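Local structure of pectinesterase inhibitor (Actinidia chinensis, 1XG2) at residues 65-75 and 115-126; 108-116 and 129-137. The protein inhibits pectin methylesterase by binding it as a four-helix-bundle protein, and may take part in regulating fruit ripening. All blocks are in the same frame, centred on the assembly; numbering follows the deposited sequence.

Contact 1: residues 65-75 and 115-126; sequences DPKLKGRYETC and CEDSFEGPPNIP
Arg71 thrusts its long side chain from helix 66-95 into the turn that follows helix 98-118, and backbone carbonyls of that turn receive it. With CG beside the backbone N (chi1 -68°) and the chain extended from CG to NE, the guanidinium reaches the middle of the turn. NH1 of Arg71 donates to Glu120 O at 3.0 Å, from above that carbonyl's plane. NH2 of Arg71 gives a straighter bond, 163° at the hydrogen, to Gly121 O, which lies in the guanidinium plane, and a weak one to Pro123 O. Ser118 O sits over one guanidinium face and Pro123 CD over the opposite one, so the flat group is sandwiched. The aliphatic part of the same chain is used too: Arg71 CB rests on a face of the Phe119 ring, 3.9 Å from its centroid, in a CH-pi contact. Round that ring's edge come Leu68 CD1, Tyr72 CE2 and Cys75 SG, the sulfur 3.7 Å from Phe119 CE2. Cys75 is joined to Cys115 by a disulfide. Pro123 follows a cis peptide bond, and its CG meets Leu68 CB at 3.8 Å, while a water links Lys67 NZ to Pro122 O. With an alanine here in place of Arg71, whose CB could still lie on Phe119, the carbonyls of Glu120 and Gly121 would probably lose these donors, and the space between Ser118 O and Pro123 CD would probably be left unfilled. Arginine thus suits a turn rich in prolines, whose nitrogens carry no hydrogen: one cation gathers its carbonyl oxygens, and the disulfide adds a covalent tie alongside.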
# COMPACT_ATOMS: atom_id res chain seq x y z
N ASP B 65 14.41 19.93 15.99
CA ASP B 65 14.38 20.19 14.56
C ASP B 65 13.07 19.68 13.96
O ASP B 65 12.80 18.48 14.02
CB ASP B 65 15.56 19.52 13.87
CG ASP B 65 15.49 19.65 12.37
OD1 ASP B 65 15.35 20.78 11.88
OD2 ASP B 65 15.55 18.67 11.60
N PRO B 66 12.24 20.56 13.40
CA PRO B 66 10.93 20.15 12.87
C PRO B 66 10.94 19.00 11.85
O PRO B 66 10.04 18.16 11.88
CB PRO B 66 10.39 21.43 12.22
CG PRO B 66 11.02 22.52 13.02
CD PRO B 66 12.43 22.02 13.25
N LYS B 67 11.94 18.95 10.97
CA LYS B 67 11.99 17.91 9.95
C LYS B 67 12.26 16.55 10.59
O LYS B 67 11.61 15.56 10.27
CB LYS B 67 13.06 18.21 8.90
CG LYS B 67 12.96 17.34 7.64
CD LYS B 67 13.96 17.80 6.57
CE LYS B 67 14.14 16.78 5.47
NZ LYS B 67 14.64 17.39 4.19
N LEU B 68 13.21 16.53 11.52
CA LEU B 68 13.55 15.32 12.24
C LEU B 68 12.36 14.83 13.05
O LEU B 68 12.07 13.63 13.05
CB LEU B 68 14.76 15.57 13.16
CG LEU B 68 15.22 14.38 14.02
CD1 LEU B 68 15.66 13.18 13.17
CD2 LEU B 68 16.34 14.83 14.95
N LYS B 69 11.68 15.75 13.73
CA LYS B 69 10.51 15.40 14.53
C LYS B 69 9.40 14.80 13.66
O LYS B 69 8.69 13.90 14.09
CB LYS B 69 9.98 16.63 15.26
CG LYS B 69 10.92 17.13 16.35
CD LYS B 69 10.25 18.17 17.23
CE LYS B 69 9.36 17.52 18.28
NZ LYS B 69 8.16 18.36 18.58
N GLY B 70 9.26 15.32 12.44
CA GLY B 70 8.28 14.79 11.50
C GLY B 70 8.62 13.37 11.06
O GLY B 70 7.73 12.56 10.83
N ARG B 71 9.91 13.08 10.93
CA ARG B 71 10.37 11.72 10.63
C ARG B 71 10.07 10.77 11.78
O ARG B 71 9.52 9.67 11.58
CB ARG B 71 11.85 11.72 10.25
CG ARG B 71 12.10 12.41 8.94
CD ARG B 71 13.56 12.58 8.58
NE ARG B 71 13.67 13.04 7.21
CZ ARG B 71 14.71 12.84 6.41
NH1 ARG B 71 14.66 13.29 5.17
NH2 ARG B 71 15.80 12.23 6.85
N TYR B 72 10.37 11.20 13.01
CA TYR B 72 10.04 10.39 14.17
C TYR B 72 8.54 10.18 14.32
O TYR B 72 8.10 9.12 14.75
CB TYR B 72 10.57 11.02 15.45
CG TYR B 72 12.07 11.04 15.62
CD1 TYR B 72 12.69 12.09 16.31
CD2 TYR B 72 12.88 10.01 15.12
CE1 TYR B 72 14.07 12.12 16.49
CE2 TYR B 72 14.25 10.04 15.28
CZ TYR B 72 14.85 11.09 15.98
OH TYR B 72 16.22 11.11 16.15
N GLU B 73 7.75 11.19 13.99
CA GLU B 73 6.30 11.07 14.16
C GLU B 73 5.76 10.05 13.16
O GLU B 73 4.88 9.28 13.49
CB GLU B 73 5.58 12.40 14.03
CG GLU B 73 4.08 12.31 14.33
CD GLU B 73 3.76 11.79 15.75
OE1 GLU B 73 4.49 12.13 16.70
OE2 GLU B 73 2.76 11.04 15.91
N THR B 74 6.33 10.05 11.96
CA THR B 74 5.96 9.07 10.94
C THR B 74 6.32 7.66 11.43
O THR B 74 5.52 6.72 11.35
CB THR B 74 6.69 9.42 9.63
OG1 THR B 74 6.10 10.59 9.05
CG2 THR B 74 6.52 8.34 8.57
N CYS B 75 7.53 7.51 11.98
CA CYS B 75 7.97 6.23 12.53
C CYS B 75 7.02 5.76 13.61
O CYS B 75 6.60 4.61 13.63
CB CYS B 75 9.39 6.35 13.08
SG CYS B 75 10.59 6.56 11.77
N CYS B 115 9.47 3.58 8.25
CA CYS B 115 10.34 4.40 9.10
C CYS B 115 11.67 4.59 8.38
O CYS B 115 12.12 5.73 8.21
CB CYS B 115 10.52 3.74 10.46
SG CYS B 115 11.53 4.73 11.58
N GLU B 116 12.26 3.49 7.92
CA GLU B 116 13.54 3.50 7.19
C GLU B 116 13.50 4.40 5.96
O GLU B 116 14.40 5.22 5.75
CB GLU B 116 13.91 2.08 6.71
CG GLU B 116 14.41 1.16 7.80
CD GLU B 116 15.76 1.58 8.35
OE1 GLU B 116 15.84 1.88 9.55
OE2 GLU B 116 16.73 1.62 7.59
N ASP B 117 12.46 4.25 5.15
CA ASP B 117 12.28 5.06 3.94
C ASP B 117 12.12 6.55 4.25
O ASP B 117 12.44 7.38 3.40
CB ASP B 117 11.04 4.65 3.17
CG ASP B 117 11.13 3.25 2.58
OD1 ASP B 117 12.22 2.69 2.37
OD2 ASP B 117 10.09 2.64 2.28
N SER B 118 11.61 6.90 5.43
CA SER B 118 11.38 8.30 5.80
C SER B 118 12.67 9.04 6.15
O SER B 118 12.68 10.27 6.25
CB SER B 118 10.43 8.38 7.00
OG SER B 118 9.17 7.81 6.68
N PHE B 119 13.76 8.29 6.35
CA PHE B 119 15.05 8.89 6.69
C PHE B 119 15.99 8.90 5.48
O PHE B 119 17.14 8.48 5.56
CB PHE B 119 15.69 8.14 7.86
CG PHE B 119 15.20 8.61 9.19
CD1 PHE B 119 15.77 9.72 9.79
CD2 PHE B 119 14.17 7.94 9.85
CE1 PHE B 119 15.34 10.16 11.04
CE2 PHE B 119 13.73 8.38 11.09
CZ PHE B 119 14.32 9.50 11.69
N GLU B 120 15.50 9.42 4.36
CA GLU B 120 16.31 9.48 3.16
C GLU B 120 16.91 10.87 3.06
O GLU B 120 16.20 11.88 3.00
CB GLU B 120 15.51 9.08 1.93
CG GLU B 120 15.46 7.56 1.79
CD GLU B 120 14.95 7.08 0.44
OE1 GLU B 120 15.58 7.41 -0.60
OE2 GLU B 120 13.93 6.36 0.43
N GLY B 121 18.24 10.90 3.10
CA GLY B 121 19.00 12.12 3.20
C GLY B 121 18.99 12.59 4.64
O GLY B 121 18.39 11.94 5.49
N PRO B 122 19.65 13.70 4.92
CA PRO B 122 19.61 14.31 6.26
C PRO B 122 18.22 14.86 6.61
O PRO B 122 17.49 15.24 5.70
CB PRO B 122 20.64 15.45 6.15
CG PRO B 122 20.67 15.78 4.70
CD PRO B 122 20.51 14.46 3.99
N PRO B 123 17.86 14.93 7.88
CA PRO B 123 18.68 14.47 9.01
C PRO B 123 18.69 12.94 9.11
O PRO B 123 17.62 12.33 9.03
CB PRO B 123 18.00 15.10 10.23
CG PRO B 123 16.58 15.32 9.82
CD PRO B 123 16.58 15.51 8.32
N ASN B 124 19.88 12.36 9.30
CA ASN B 124 20.06 10.91 9.23
C ASN B 124 19.47 10.19 10.42
O ASN B 124 19.35 10.73 11.51
CB ASN B 124 21.54 10.54 9.17
CG ASN B 124 22.23 11.05 7.94
OD1 ASN B 124 23.41 11.38 8.00
ND2 ASN B 124 21.53 11.09 6.81
N ILE B 125 19.13 8.93 10.19
CA ILE B 125 18.50 8.12 11.22
C ILE B 125 19.52 7.79 12.30
O ILE B 125 20.67 7.52 11.99
CB ILE B 125 17.93 6.84 10.59
CG1 ILE B 125 16.95 6.18 11.56
CG2 ILE B 125 19.04 5.88 10.15
CD1 ILE B 125 16.15 5.09 10.91
N PRO B 126 19.10 7.82 13.56
CA PRO B 126 19.93 7.30 14.64
C PRO B 126 20.17 5.81 14.46
O PRO B 126 19.24 5.07 14.11
CB PRO B 126 19.11 7.58 15.90
CG PRO B 126 18.11 8.58 15.50
CD PRO B 126 17.82 8.35 14.06
O HOH W 1 17.27 18.19 5.22

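Contact 2: residues 108-116 and 129-137; sequences AFDGAGTCE and LHQADLKLE
Phe109 turns its ring toward helix 129-137 by setting CG opposite the backbone N (chi1 -180°), while Glu137 places CG beside its own N and then runs extended, laying its chain over the ring. Glu137 CG stands above the ring centre, 3.8 Å from the Phe109 centroid, and the carboxylate plane is only 5° from the ring plane, so the acid is stacked on the aromatic face. A glutamate suits this place because its methylene groups can pack on the ring with the carboxylate lying nearly parallel to it; Glu137 OE1 has a long, weak ion pair with Arg14. At the other end, Glu116 bends at its second torsion and brings its carboxylate to the ring edge of His130. The imidazole ND1 of His130 donates to Glu116 OE2 at 2.9 Å, on the syn side but well out of the carboxylate plane, and more weakly to OE1. Asp133 OD2 lies 2.6 Å from Glu116 OE1, a spacing at which one acid probably holds a proton; Asp133 OD1 is hydrogen-bonded to Tyr79 OH of helix 66-95. Between these ends a small residue suits the close approach: Ala112 CB comes within 3.4 Å of Asp133 O and meets Leu136 CD2 at 3.9 Å. Further along, Cys115 SG touches Leu129 CD2 at 3.8 Å. The axes of segments 108-116 and 129-137 approach to 8.2 Å, close for two helices, with their directions 156° apart. Such a tightly packed, nearly antiparallel pair with alanine at the interface belongs to the four-helix bundle of this inhibitor family.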
# COMPACT_ATOMS: atom_id res chain seq x y z
N ALA B 108 3.00 -5.16 9.15
CA ALA B 108 3.84 -4.88 10.32
C ALA B 108 5.29 -4.69 9.91
O ALA B 108 5.91 -3.70 10.27
CB ALA B 108 3.73 -6.00 11.33
N PHE B 109 5.81 -5.64 9.14
CA PHE B 109 7.14 -5.54 8.53
C PHE B 109 7.36 -4.18 7.90
O PHE B 109 8.39 -3.56 8.08
CB PHE B 109 7.28 -6.66 7.48
CG PHE B 109 8.60 -6.69 6.77
CD1 PHE B 109 9.50 -7.71 7.02
CD2 PHE B 109 8.94 -5.73 5.84
CE1 PHE B 109 10.72 -7.75 6.37
CE2 PHE B 109 10.15 -5.77 5.17
CZ PHE B 109 11.05 -6.78 5.44
N ASP B 110 6.37 -3.73 7.13
CA ASP B 110 6.46 -2.48 6.39
C ASP B 110 6.36 -1.22 7.25
O ASP B 110 6.66 -0.13 6.78
CB ASP B 110 5.36 -2.43 5.33
CG ASP B 110 5.66 -3.31 4.13
OD1 ASP B 110 6.81 -3.79 3.97
OD2 ASP B 110 4.79 -3.54 3.27
N GLY B 111 5.87 -1.33 8.47
CA GLY B 111 5.95 -0.22 9.41
C GLY B 111 7.40 0.18 9.66
O GLY B 111 7.75 1.36 9.64
N ALA B 112 8.25 -0.82 9.89
CA ALA B 112 9.67 -0.57 10.12
C ALA B 112 10.33 -0.05 8.84
O ALA B 112 11.17 0.85 8.88
CB ALA B 112 10.35 -1.85 10.57
N GLY B 113 9.94 -0.61 7.70
CA GLY B 113 10.49 -0.21 6.42
C GLY B 113 10.09 1.20 6.02
O GLY B 113 10.86 1.91 5.36
N THR B 114 8.90 1.60 6.42
CA THR B 114 8.42 2.95 6.14
C THR B 114 9.17 3.96 7.01
O THR B 114 9.47 5.06 6.57
CB THR B 114 6.92 3.03 6.40
OG1 THR B 114 6.23 2.12 5.51
CG2 THR B 114 6.38 4.40 6.04
N CYS B 115 9.47 3.58 8.25
CA CYS B 115 10.34 4.40 9.10
C CYS B 115 11.67 4.59 8.38
O CYS B 115 12.12 5.73 8.21
CB CYS B 115 10.52 3.74 10.46
SG CYS B 115 11.53 4.73 11.58
N GLU B 116 12.26 3.49 7.92
CA GLU B 116 13.54 3.50 7.19
C GLU B 116 13.50 4.40 5.96
O GLU B 116 14.40 5.22 5.75
CB GLU B 116 13.91 2.08 6.71
CG GLU B 116 14.41 1.16 7.80
CD GLU B 116 15.76 1.58 8.35
OE1 GLU B 116 15.84 1.88 9.55
OE2 GLU B 116 16.73 1.62 7.59
N LEU B 129 17.71 3.39 16.06
CA LEU B 129 16.44 3.20 15.37
C LEU B 129 16.63 2.36 14.11
O LEU B 129 15.80 1.51 13.79
CB LEU B 129 15.82 4.55 15.05
CG LEU B 129 14.45 4.55 14.37
CD1 LEU B 129 13.46 3.75 15.17
CD2 LEU B 129 13.99 6.00 14.20
N HIS B 130 17.71 2.60 13.37
CA HIS B 130 18.02 1.78 12.21
C HIS B 130 18.07 0.30 12.62
O HIS B 130 17.45 -0.55 11.99
CB HIS B 130 19.31 2.24 11.52
CG HIS B 130 19.77 1.33 10.42
ND1 HIS B 130 18.94 0.95 9.38
CD2 HIS B 130 20.96 0.72 10.19
CE1 HIS B 130 19.60 0.15 8.57
NE2 HIS B 130 20.83 -0.00 9.03
N GLN B 131 18.73 -0.01 13.74
CA GLN B 131 18.84 -1.40 14.18
C GLN B 131 17.50 -1.97 14.61
O GLN B 131 17.20 -3.14 14.33
CB GLN B 131 19.88 -1.55 15.30
CG GLN B 131 21.33 -1.36 14.82
CD GLN B 131 21.76 -2.42 13.81
OE1 GLN B 131 21.72 -3.62 14.10
NE2 GLN B 131 22.15 -1.98 12.62
N ALA B 132 16.69 -1.15 15.27
CA ALA B 132 15.38 -1.56 15.75
C ALA B 132 14.42 -1.86 14.59
O ALA B 132 13.65 -2.81 14.67
CB ALA B 132 14.79 -0.50 16.70
N ASP B 133 14.48 -1.07 13.51
CA ASP B 133 13.72 -1.32 12.28
C ASP B 133 14.11 -2.66 11.66
O ASP B 133 13.25 -3.47 11.30
CB ASP B 133 13.96 -0.23 11.22
CG ASP B 133 13.37 1.14 11.60
OD1 ASP B 133 12.46 1.21 12.45
OD2 ASP B 133 13.76 2.20 11.07
N LEU B 134 15.41 -2.90 11.52
CA LEU B 134 15.90 -4.13 10.90
C LEU B 134 15.51 -5.33 11.73
O LEU B 134 15.23 -6.41 11.19
CB LEU B 134 17.41 -4.12 10.69
CG LEU B 134 17.99 -3.15 9.67
CD1 LEU B 134 19.49 -3.39 9.54
CD2 LEU B 134 17.30 -3.26 8.32
N LYS B 135 15.47 -5.14 13.04
CA LYS B 135 15.07 -6.21 13.94
C LYS B 135 13.58 -6.55 13.78
O LYS B 135 13.22 -7.71 13.73
CB LYS B 135 15.37 -5.84 15.39
CG LYS B 135 15.21 -7.01 16.34
CD LYS B 135 15.29 -6.56 17.77
CE LYS B 135 16.17 -7.48 18.64
NZ LYS B 135 15.58 -7.57 20.03
N LEU B 136 12.72 -5.55 13.70
CA LEU B 136 11.31 -5.83 13.52
C LEU B 136 11.11 -6.55 12.19
O LEU B 136 10.30 -7.45 12.10
CB LEU B 136 10.47 -4.56 13.53
CG LEU B 136 8.97 -4.82 13.40
CD1 LEU B 136 8.50 -5.76 14.48
CD2 LEU B 136 8.20 -3.49 13.44
N GLU B 137 11.84 -6.11 11.17
CA GLU B 137 11.74 -6.72 9.85
C GLU B 137 12.14 -8.19 9.92
O GLU B 137 11.42 -9.06 9.42
CB GLU B 137 12.62 -5.97 8.84
CG GLU B 137 12.05 -4.63 8.39
CD GLU B 137 12.98 -3.89 7.44
OE1 GLU B 137 14.13 -4.33 7.25
OE2 GLU B 137 12.55 -2.87 6.87

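Helix 98-118 serves both contacts, sharing Cys115 and Glu116: contact 2 pairs it with helix 127-149, and contact 1 ties its C-terminal end and the following turn to the start of helix 66-95. The centres lie about 13 Å apart, and the contacts meet directly where Phe119 CE2 touches Leu129 CD2 at 3.9 Å and Ile125 CD1 lies 3.8 Å from Asp133 OD2. Cys115 belongs to both, its disulfide to Cys75 tying helix 98-118 to helix 66-95 beside the interface with helix 127-149. Both also border the enzyme: in contact 1 Asp117 forms a salt bridge with Lys224 of the pectinesterase chain, and in contact 2 Asp110 and Thr114 hydrogen-bond to Asn158, Gln191 and His137 of that chain.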